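Local structure of fanconi-associated nuclease 1 homolog (Pseudomonas aeruginosa, 5Y7Q) at residues Glu39-Leu44 with Ser80-Val85; Gly92-Glu97 with Val184-Cys189; Cys193-Leu198 with Asp238-Leu243. The protein is a bacterial homologue of Fanconi-associated nuclease 1, combining HTH, SAP and VRR-NUC family regions in one chain, with DNA bound in this model. All blocks are in the same frame, centred on the assembly; numbering follows the deposited sequence.

Overall arrangement
From the N terminus, contact 1 closes first: 39-44 opens helix 42-57 and meets 80-85 on helix 78-89 across 35 mostly helical residues. Contact 2 opens next, as strand 94-96 follows helix 78-89; it closes a larger excursion of 86 residues by pairing 92-97 with 184-189. Helix 190-201 then leads from strand 184-187 into contact 3, where 193-198 packs on 238-243 after 39 further residues. The three closures run in series, so none nests in or crosses another. Contacts 1 and 2 touch through L84 and L187, tying the small sheet to helix 78-89, whereas contact 3, its centre about 22 Å from that of contact 2, joins helix 190-201 to helix 236-253.

Contact 1 of 3, residues Glu39-Leu44 with Ser80-Val85; sequences EPFYYL and SQALLV. With nucleotides of chain B.
F41 and L44 reach the helix of 80-85 with carbon atoms, Y43 with its ring edge and hydroxyl end, and A82 is the small residue on which the two aromatic side chains converge. The A82 methyl lies at the edge of the F41 ring, near its plane, with CB 3.5 Å from F41 CE1. The same CB is 3.4 Å from Y43 OH, so it sits beside the phenol end of the second ring. Further along that ring, Y43 CD2 meets V85 CG1 at 3.6 Å, again at the edge. Y43 CG stands between its backbone N and carbonyl carbon (chi1 59°), a setting that lays the ring's edge along A82 and V85. L44 crosses Q81 at about a right angle, its CD1 3.5 Å from Q81 CB, and the same methyl approaches V85 CG2 at 4.1 Å.

Two polar groups find partners beyond the segments: Y43 OH hydrogen-bonds to E104 OE2 and Q81 NE2 to the carbonyl oxygen of F73, while R86 makes a cation-pi contact with Y43.

Nucleic acid is met by the neighbouring tyrosine. Y42 OH donates to OP2 of DG10 of chain B at 2.6 Å, with the phosphate at the edge of the ring. One face of this ring carries Y43 CD1, offset toward the rim. A type I turn from E39 to Y42, closed by Y42 N to E39 O at 3.0 Å, leads into the helix with F41 as N-cap residue.

Both helices belong to the FAN1 HTH family region, and this is buried helix-on-helix packing beside a phosphate contact with the bound DNA.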
loop_
_atom_site.group_PDB
_atom_site.type_symbol
_atom_site.label_atom_id
_atom_site.label_comp_id
_atom_site.label_asym_id
_atom_site.label_seq_id
_atom_site.Cartn_x
_atom_site.Cartn_y
_atom_site.Cartn_z
ATOM N N GLU A 39 28.400 -15.343 2.311
ATOM C CA GLU A 39 29.168 -14.509 3.238
ATOM C C GLU A 39 28.380 -14.317 4.520
ATOM O O GLU A 39 27.297 -13.716 4.497
ATOM C CB GLU A 39 29.517 -13.149 2.624
ATOM C CG GLU A 39 29.239 -13.039 1.126
ATOM C CD GLU A 39 27.900 -12.364 0.811
ATOM O OE1 GLU A 39 27.754 -11.169 1.157
ATOM O OE2 GLU A 39 27.001 -13.015 0.223
ATOM N N PRO A 40 28.895 -14.789 5.652
ATOM C CA PRO A 40 28.125 -14.722 6.907
ATOM C C PRO A 40 27.769 -13.314 7.348
ATOM O O PRO A 40 26.863 -13.148 8.182
ATOM C CB PRO A 40 29.048 -15.404 7.924
ATOM C CG PRO A 40 30.396 -15.380 7.293
ATOM C CD PRO A 40 30.190 -15.450 5.817
ATOM N N PHE A 41 28.448 -12.297 6.822
ATOM C CA PHE A 41 28.184 -10.899 7.148
ATOM C C PHE A 41 27.295 -10.175 6.128
ATOM O O PHE A 41 27.289 -8.941 6.113
ATOM C CB PHE A 41 29.494 -10.154 7.377
ATOM C CG PHE A 41 30.098 -10.432 8.728
ATOM C CD1 PHE A 41 29.450 -10.010 9.889
ATOM C CD2 PHE A 41 31.297 -11.137 8.844
ATOM C CE1 PHE A 41 29.992 -10.285 11.147
ATOM C CE2 PHE A 41 31.849 -11.407 10.096
ATOM C CZ PHE A 41 31.201 -10.981 11.250
ATOM N N TYR A 42 26.598 -10.903 5.243
ATOM C CA TYR A 42 25.837 -10.311 4.139
ATOM C C TYR A 42 25.046 -9.072 4.566
ATOM O O TYR A 42 25.052 -8.048 3.868
ATOM C CB TYR A 42 24.876 -11.358 3.534
ATOM C CG TYR A 42 23.732 -11.756 4.445
ATOM C CD1 TYR A 42 23.885 -12.763 5.394
ATOM C CD2 TYR A 42 22.517 -11.092 4.395
ATOM C CE1 TYR A 42 22.847 -13.099 6.254
ATOM C CE2 TYR A 42 21.477 -11.419 5.238
ATOM C CZ TYR A 42 21.643 -12.420 6.162
ATOM O OH TYR A 42 20.598 -12.736 7.004
ATOM N N TYR A 43 24.402 -9.144 5.737
ATOM C CA TYR A 43 23.556 -8.051 6.210
ATOM C C TYR A 43 24.382 -6.809 6.543
ATOM O O TYR A 43 24.006 -5.689 6.171
ATOM C CB TYR A 43 22.756 -8.517 7.431
ATOM C CG TYR A 43 23.618 -8.991 8.608
ATOM C CD1 TYR A 43 24.162 -10.276 8.625
ATOM C CD2 TYR A 43 23.886 -8.152 9.696
ATOM C CE1 TYR A 43 24.954 -10.718 9.679
ATOM C CE2 TYR A 43 24.654 -8.593 10.763
ATOM C CZ TYR A 43 25.196 -9.875 10.752
ATOM O OH TYR A 43 25.982 -10.324 11.804
ATOM N N LEU A 44 25.512 -6.985 7.241
ATOM C CA LEU A 44 26.389 -5.853 7.533
ATOM C C LEU A 44 26.895 -5.198 6.248
ATOM O O LEU A 44 26.846 -3.969 6.115
ATOM C CB LEU A 44 27.553 -6.309 8.405
ATOM C CG LEU A 44 28.660 -5.304 8.672
ATOM C CD1 LEU A 44 28.102 -4.139 9.434
ATOM C CD2 LEU A 44 29.723 -5.995 9.471
ATOM N N SER A 80 31.113 -5.423 16.385
ATOM C CA SER A 80 30.174 -4.466 16.950
ATOM C C SER A 80 29.284 -3.865 15.873
ATOM O O SER A 80 28.077 -3.672 16.095
ATOM C CB SER A 80 30.919 -3.380 17.702
ATOM O OG SER A 80 31.921 -3.971 18.491
ATOM N N GLN A 81 29.852 -3.560 14.702
ATOM C CA GLN A 81 29.005 -3.211 13.560
ATOM C C GLN A 81 27.913 -4.264 13.344
ATOM O O GLN A 81 26.717 -3.940 13.282
ATOM C CB GLN A 81 29.860 -3.062 12.298
ATOM C CG GLN A 81 30.715 -1.816 12.236
ATOM C CD GLN A 81 31.490 -1.717 10.933
ATOM O OE1 GLN A 81 31.970 -2.716 10.423
ATOM N NE2 GLN A 81 31.622 -0.508 10.397
ATOM N N ALA A 82 28.317 -5.541 13.277
ATOM C CA ALA A 82 27.387 -6.633 12.990
ATOM C C ALA A 82 26.302 -6.718 14.045
ATOM O O ALA A 82 25.115 -6.857 13.724
ATOM C CB ALA A 82 28.135 -7.959 12.911
ATOM N N LEU A 83 26.696 -6.633 15.317
ATOM C CA LEU A 83 25.717 -6.685 16.391
ATOM C C LEU A 83 24.714 -5.565 16.246
ATOM O O LEU A 83 23.499 -5.787 16.374
ATOM C CB LEU A 83 26.401 -6.604 17.742
ATOM C CG LEU A 83 25.359 -6.694 18.844
ATOM C CD1 LEU A 83 24.624 -8.027 18.697
ATOM C CD2 LEU A 83 26.027 -6.551 20.223
ATOM N N LEU A 84 25.201 -4.363 15.938
ATOM C CA LEU A 84 24.292 -3.244 15.750
ATOM C C LEU A 84 23.249 -3.574 14.702
ATOM O O LEU A 84 22.034 -3.482 14.949
ATOM C CB LEU A 84 25.052 -1.995 15.331
ATOM C CG LEU A 84 24.152 -0.775 15.478
ATOM C CD1 LEU A 84 23.549 -0.801 16.875
ATOM C CD2 LEU A 84 24.949 0.495 15.274
ATOM N N VAL A 85 23.708 -3.980 13.523
ATOM C CA VAL A 85 22.765 -4.168 12.434
ATOM C C VAL A 85 21.748 -5.234 12.805
ATOM O O VAL A 85 20.535 -5.085 12.544
ATOM C CB VAL A 85 23.532 -4.489 11.147
ATOM C CG1 VAL A 85 22.592 -4.849 10.063
ATOM C CG2 VAL A 85 24.341 -3.262 10.747
ATOM P P DG B 10 21.196 -15.644 8.851
ATOM O OP1 DG B 10 22.267 -16.542 9.332
ATOM O OP2 DG B 10 21.205 -14.192 9.092
ATOM O "O5'" DG B 10 21.095 -15.949 7.296
ATOM C "C5'" DG B 10 20.949 -17.295 6.873
ATOM C "C4'" DG B 10 20.360 -17.342 5.499
ATOM O "O4'" DG B 10 18.988 -16.909 5.571
ATOM C "C3'" DG B 10 21.059 -16.424 4.502
ATOM O "O3'" DG B 10 21.576 -17.174 3.429
ATOM C "C2'" DG B 10 19.978 -15.455 4.029
ATOM C "C1'" DG B 10 18.686 -16.129 4.448
ATOM N N9 DG B 10 17.676 -15.164 4.818
ATOM C C8 DG B 10 17.852 -14.034 5.582
ATOM N N7 DG B 10 16.763 -13.341 5.744
ATOM C C5 DG B 10 15.804 -14.053 5.030
ATOM C C6 DG B 10 14.425 -13.791 4.833
ATOM O O6 DG B 10 13.752 -12.834 5.265
ATOM N N1 DG B 10 13.827 -14.774 4.031
ATOM C C2 DG B 10 14.488 -15.867 3.490
ATOM N N2 DG B 10 13.758 -16.711 2.752
ATOM N N3 DG B 10 15.768 -16.121 3.674
ATOM C C4 DG B 10 16.363 -15.176 4.447
#

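Contact 2 of 3, residues Gly92-Glu97 with Val184-Cys189; sequences GTLFRE and VYELRC
Y185 presents the edge of its ring to E97: OE2 lies near the ring plane, and carboxylate and ring are nearly coplanar, 16° apart. The two residues belong to neighbouring segments of a three-stranded antiparallel sheet and its margin. Y185 OH donates to E97 OE2 at 2.5 Å. The glutamate gets there with CG anti to its backbone N (chi1 -175°) and an extended chain, which carries the carboxylate out to the Y185 hydroxyl; E97 CB itself lies 3.7 Å from Y185 CE2. Its other oxygen, OE1, forms a salt bridge with R109. F95 emerges on the same face of the sheet as Y185, where helices 78-89 and 108-118 pack: M87 touches F95, and V112 touches Y185.

Edge strand 94-96 is laid against the central strand 184-187, with strand 121-123 on the far side of the latter. F95 and Y185 form a hydrogen-bonded pair: F95 N donates to Y185 O at 2.9 Å and Y185 N to F95 O at 2.8 Å. At the end of strand 184-187, L187 N donates to T93 O, just ahead of strand 94-96, at 3.0 Å with an N-H...O angle of 165°, which extends the register toward the loop at G92.

The other face bears the non-hydrogen-bonded pairs, L94 with E186 and R96 with V184, and helix 129-135 lies over it through Q131 and L135. R96 touches V184 with its aliphatic part, CG to CG2 at 4.0 Å, while its guanidinium end is held by a salt bridge to E182. L94 and E186 run side by side in the same direction, and L94 CD2 sits 3.7 Å from both CB and OE2 of E186.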
loop_
_atom_site.group_PDB
_atom_site.type_symbol
_atom_site.label_atom_id
_atom_site.label_comp_id
_atom_site.label_asym_id
_atom_site.label_seq_id
_atom_site.Cartn_x
_atom_site.Cartn_y
_atom_site.Cartn_z
ATOM N N GLY A 92 11.316 -4.072 17.745
ATOM C CA GLY A 92 11.412 -3.465 19.051
ATOM C C GLY A 92 12.816 -3.009 19.368
ATOM O O GLY A 92 13.756 -3.240 18.598
ATOM N N THR A 93 12.955 -2.287 20.469
ATOM C CA THR A 93 14.243 -1.741 20.849
ATOM C C THR A 93 14.942 -2.494 21.994
ATOM O O THR A 93 16.106 -2.210 22.272
ATOM C CB THR A 93 14.045 -0.257 21.175
ATOM O OG1 THR A 93 15.249 0.460 20.900
ATOM C CG2 THR A 93 13.626 -0.056 22.611
ATOM N N LEU A 94 14.305 -3.492 22.607
ATOM C CA LEU A 94 14.795 -4.149 23.821
ATOM C C LEU A 94 15.161 -5.604 23.551
ATOM O O LEU A 94 14.370 -6.344 22.952
ATOM C CB LEU A 94 13.737 -4.102 24.915
ATOM C CG LEU A 94 13.263 -2.724 25.364
ATOM C CD1 LEU A 94 11.898 -2.840 26.075
ATOM C CD2 LEU A 94 14.318 -2.047 26.264
ATOM N N PHE A 95 16.345 -6.021 23.997
ATOM C CA PHE A 95 16.833 -7.369 23.729
ATOM C C PHE A 95 17.501 -7.951 24.964
ATOM O O PHE A 95 18.082 -7.229 25.779
ATOM C CB PHE A 95 17.821 -7.376 22.555
ATOM C CG PHE A 95 17.243 -6.796 21.301
ATOM C CD1 PHE A 95 17.480 -5.483 20.959
ATOM C CD2 PHE A 95 16.398 -7.551 20.498
ATOM C CE1 PHE A 95 16.923 -4.937 19.835
ATOM C CE2 PHE A 95 15.844 -7.008 19.370
ATOM C CZ PHE A 95 16.109 -5.697 19.036
ATOM N N ARG A 96 17.382 -9.265 25.111
ATOM C CA ARG A 96 18.073 -10.011 26.153
ATOM C C ARG A 96 19.325 -10.616 25.554
ATOM O O ARG A 96 19.278 -11.168 24.454
ATOM C CB ARG A 96 17.201 -11.138 26.703
ATOM C CG ARG A 96 15.878 -10.747 27.322
ATOM C CD ARG A 96 15.022 -11.999 27.539
ATOM N NE ARG A 96 15.693 -13.061 28.306
ATOM C CZ ARG A 96 15.217 -13.628 29.420
ATOM N NH1 ARG A 96 14.048 -13.251 29.937
ATOM N NH2 ARG A 96 15.911 -14.589 30.021
ATOM N N GLU A 97 20.436 -10.541 26.284
ATOM C CA GLU A 97 21.713 -11.009 25.741
ATOM C C GLU A 97 21.599 -12.391 25.087
ATOM O O GLU A 97 22.182 -12.633 24.019
ATOM C CB GLU A 97 22.770 -11.027 26.851
ATOM C CG GLU A 97 24.153 -11.373 26.360
ATOM C CD GLU A 97 25.201 -11.170 27.428
ATOM O OE1 GLU A 97 25.708 -12.179 27.969
ATOM O OE2 GLU A 97 25.512 -9.996 27.733
ATOM N N VAL A 184 20.059 -7.043 29.785
ATOM C CA VAL A 184 19.086 -6.562 28.819
ATOM C C VAL A 184 19.603 -5.266 28.208
ATOM O O VAL A 184 19.898 -4.314 28.933
ATOM C CB VAL A 184 17.713 -6.347 29.485
ATOM C CG1 VAL A 184 16.892 -5.406 28.671
ATOM C CG2 VAL A 184 16.992 -7.676 29.627
ATOM N N TYR A 185 19.693 -5.216 26.881
ATOM C CA TYR A 185 20.181 -4.056 26.148
ATOM C C TYR A 185 19.033 -3.321 25.467
ATOM O O TYR A 185 18.052 -3.936 25.027
ATOM C CB TYR A 185 21.215 -4.480 25.106
ATOM C CG TYR A 185 22.347 -5.304 25.699
ATOM C CD1 TYR A 185 23.388 -4.696 26.378
ATOM C CD2 TYR A 185 22.355 -6.678 25.594
ATOM C CE1 TYR A 185 24.409 -5.434 26.929
ATOM C CE2 TYR A 185 23.380 -7.423 26.126
ATOM C CZ TYR A 185 24.405 -6.801 26.798
ATOM O OH TYR A 185 25.425 -7.546 27.351
ATOM N N GLU A 186 19.152 -1.994 25.406
ATOM C CA GLU A 186 18.200 -1.143 24.700
ATOM C C GLU A 186 18.933 -0.326 23.641
ATOM O O GLU A 186 19.867 0.422 23.964
ATOM C CB GLU A 186 17.451 -0.207 25.651
ATOM C CG GLU A 186 16.470 0.722 24.924
ATOM C CD GLU A 186 15.774 1.718 25.846
ATOM O OE1 GLU A 186 16.452 2.617 26.416
ATOM O OE2 GLU A 186 14.534 1.600 26.001
ATOM N N LEU A 187 18.471 -0.431 22.389
ATOM C CA LEU A 187 18.988 0.378 21.288
ATOM C C LEU A 187 18.465 1.812 21.371
ATOM O O LEU A 187 17.275 2.025 21.589
ATOM C CB LEU A 187 18.567 -0.281 19.988
ATOM C CG LEU A 187 18.971 0.111 18.595
ATOM C CD1 LEU A 187 20.486 0.154 18.446
ATOM C CD2 LEU A 187 18.352 -1.022 17.783
ATOM N N ARG A 188 19.364 2.800 21.317
ATOM C CA ARG A 188 18.966 4.205 21.421
ATOM C C ARG A 188 19.075 5.036 20.143
ATOM O O ARG A 188 18.752 6.227 20.184
ATOM C CB ARG A 188 19.744 4.876 22.554
ATOM C CG ARG A 188 19.084 4.663 23.918
ATOM C CD ARG A 188 18.464 5.946 24.453
ATOM N NE ARG A 188 19.114 7.142 23.904
ATOM C CZ ARG A 188 20.308 7.612 24.278
ATOM N NH1 ARG A 188 20.813 8.707 23.706
ATOM N NH2 ARG A 188 21.011 6.976 25.210
ATOM N N CYS A 189 19.562 4.478 19.036
ATOM C CA CYS A 189 19.721 5.207 17.775
ATOM C C CYS A 189 18.600 4.957 16.727
ATOM O O CYS A 189 18.750 5.370 15.570
ATOM C CB CYS A 189 21.103 4.910 17.181
ATOM S SG CYS A 189 21.446 3.164 16.854
#

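Contact 3 of 3, residues Cys193-Leu198 with Asp238-Leu243; sequences CDRLRL and DVDAYL
L198 sends its two methyls to different residues of the other helix. CD1 sits over one face of the Y242 ring, 3.8 Å from the centroid and 15° off the ring normal, a CH-pi contact. CD2 meets V239 CG1 at 3.7 Å and L243 CG at 3.9 Å, so the leucine is flanked by three side chains of 238-243. R195 borders this apolar group: V239 CG1 lies 3.7 Å above one face of the guanidinium, offset toward its rim, and L243 CD1 is 3.8 Å from R195 NE. The chain of R195 is extended as far as CD and bends at chi3 (-89°), which sets that face of the guanidinium against V239 CG1. A salt bridge from R195 to D240 is modelled as well, but the two groups are placed too close together, and its geometry is doubtful.

These contacts join helix 190-201 to helix 236-253 in crossed helix packing: the axes of the segments 193-198 and 238-243 come within 10.9 Å, with their N-to-C directions 112° apart.

Further side chains pack on these residues: L204 on L198, F233 on V239, and L275 of helix 273-292 on Y242. Helix 190-201 is itself placed against helix 42-57, where its L196 packs on L51 and I54.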
loop_
_atom_site.group_PDB
_atom_site.type_symbol
_atom_site.label_atom_id
_atom_site.label_comp_id
_atom_site.label_asym_id
_atom_site.label_seq_id
_atom_site.Cartn_x
_atom_site.Cartn_y
_atom_site.Cartn_z
ATOM N N CYS A 193 18.392 5.778 12.539
ATOM C CA CYS A 193 18.354 4.697 11.557
ATOM C C CYS A 193 17.108 4.775 10.676
ATOM O O CYS A 193 17.191 4.626 9.450
ATOM C CB CYS A 193 18.419 3.353 12.267
ATOM S SG CYS A 193 20.041 3.073 12.964
ATOM N N ASP A 194 15.935 4.979 11.281
ATOM C CA ASP A 194 14.739 5.082 10.464
ATOM C C ASP A 194 14.838 6.281 9.530
ATOM O O ASP A 194 14.404 6.205 8.371
ATOM C CB ASP A 194 13.484 5.124 11.349
ATOM C CG ASP A 194 13.189 3.756 12.022
ATOM O OD1 ASP A 194 13.752 2.712 11.587
ATOM O OD2 ASP A 194 12.403 3.724 12.995
ATOM N N ARG A 195 15.470 7.365 9.981
ATOM C CA ARG A 195 15.668 8.496 9.088
ATOM C C ARG A 195 16.572 8.111 7.925
ATOM O O ARG A 195 16.350 8.558 6.790
ATOM C CB ARG A 195 16.226 9.699 9.852
ATOM C CG ARG A 195 16.507 10.874 8.957
ATOM C CD ARG A 195 17.010 12.078 9.709
ATOM N NE ARG A 195 15.914 12.925 10.172
ATOM C CZ ARG A 195 15.602 14.112 9.654
ATOM N NH1 ARG A 195 16.299 14.627 8.636
ATOM N NH2 ARG A 195 14.577 14.789 10.158
ATOM N N LEU A 196 17.574 7.252 8.172
ATOM C CA LEU A 196 18.436 6.825 7.070
ATOM C C LEU A 196 17.687 5.913 6.101
ATOM O O LEU A 196 17.768 6.094 4.881
ATOM C CB LEU A 196 19.686 6.127 7.593
ATOM C CG LEU A 196 20.712 6.868 8.467
ATOM C CD1 LEU A 196 21.710 5.845 8.993
ATOM C CD2 LEU A 196 21.450 8.011 7.746
ATOM N N ARG A 197 16.945 4.939 6.633
ATOM C CA ARG A 197 16.089 4.068 5.830
ATOM C C ARG A 197 15.157 4.870 4.920
ATOM O O ARG A 197 15.060 4.610 3.713
ATOM C CB ARG A 197 15.270 3.177 6.765
ATOM C CG ARG A 197 14.738 1.933 6.126
ATOM C CD ARG A 197 14.436 0.893 7.184
ATOM N NE ARG A 197 13.580 1.436 8.228
ATOM C CZ ARG A 197 12.273 1.596 8.110
ATOM N NH1 ARG A 197 11.672 1.248 6.989
ATOM N NH2 ARG A 197 11.570 2.106 9.102
ATOM N N LEU A 198 14.456 5.852 5.489
ATOM C CA LEU A 198 13.515 6.618 4.698
ATOM C C LEU A 198 14.253 7.481 3.682
ATOM O O LEU A 198 13.779 7.666 2.558
ATOM C CB LEU A 198 12.615 7.442 5.617
ATOM C CG LEU A 198 12.139 8.756 5.008
ATOM C CD1 LEU A 198 10.893 8.537 4.157
ATOM C CD2 LEU A 198 11.924 9.861 6.034
ATOM N N ASP A 238 11.760 18.285 3.856
ATOM C CA ASP A 238 10.798 17.332 3.300
ATOM C C ASP A 238 10.920 15.972 3.976
ATOM O O ASP A 238 9.900 15.330 4.262
ATOM C CB ASP A 238 10.968 17.206 1.782
ATOM C CG ASP A 238 10.646 18.504 1.047
ATOM O OD1 ASP A 238 11.158 18.701 -0.083
ATOM O OD2 ASP A 238 9.892 19.333 1.611
ATOM N N VAL A 239 12.150 15.523 4.255
ATOM C CA VAL A 239 12.343 14.394 5.166
ATOM C C VAL A 239 11.681 14.676 6.513
ATOM O O VAL A 239 10.847 13.890 6.989
ATOM C CB VAL A 239 13.841 14.091 5.341
ATOM C CG1 VAL A 239 14.040 12.865 6.239
ATOM C CG2 VAL A 239 14.520 13.930 3.993
ATOM N N ASP A 240 12.033 15.810 7.138
ATOM C CA ASP A 240 11.399 16.193 8.403
ATOM C C ASP A 240 9.876 16.074 8.332
ATOM O O ASP A 240 9.238 15.559 9.257
ATOM C CB ASP A 240 11.784 17.627 8.792
ATOM C CG ASP A 240 13.259 17.779 9.124
ATOM O OD1 ASP A 240 13.890 16.776 9.494
ATOM O OD2 ASP A 240 13.793 18.908 9.027
ATOM N N ALA A 241 9.279 16.521 7.226
ATOM C CA ALA A 241 7.826 16.543 7.154
ATOM C C ALA A 241 7.261 15.142 7.031
ATOM O O ALA A 241 6.282 14.811 7.705
ATOM C CB ALA A 241 7.360 17.416 5.990
ATOM N N TYR A 242 7.840 14.314 6.153
ATOM C CA TYR A 242 7.392 12.922 6.036
ATOM C C TYR A 242 7.411 12.254 7.401
ATOM O O TYR A 242 6.459 11.553 7.780
ATOM C CB TYR A 242 8.288 12.157 5.048
ATOM C CG TYR A 242 7.739 10.866 4.475
ATOM C CD1 TYR A 242 7.561 9.748 5.265
ATOM C CD2 TYR A 242 7.425 10.763 3.124
ATOM C CE1 TYR A 242 7.052 8.561 4.740
ATOM C CE2 TYR A 242 6.916 9.582 2.584
ATOM C CZ TYR A 242 6.734 8.478 3.399
ATOM O OH TYR A 242 6.236 7.287 2.878
ATOM N N LEU A 243 8.480 12.504 8.178
ATOM C CA LEU A 243 8.557 11.930 9.513
ATOM C C LEU A 243 7.457 12.470 10.405
ATOM O O LEU A 243 6.906 11.736 11.238
ATOM C CB LEU A 243 9.922 12.192 10.124
ATOM C CG LEU A 243 10.986 11.309 9.489
ATOM C CD1 LEU A 243 12.353 11.729 9.951
ATOM C CD2 LEU A 243 10.709 9.842 9.802
#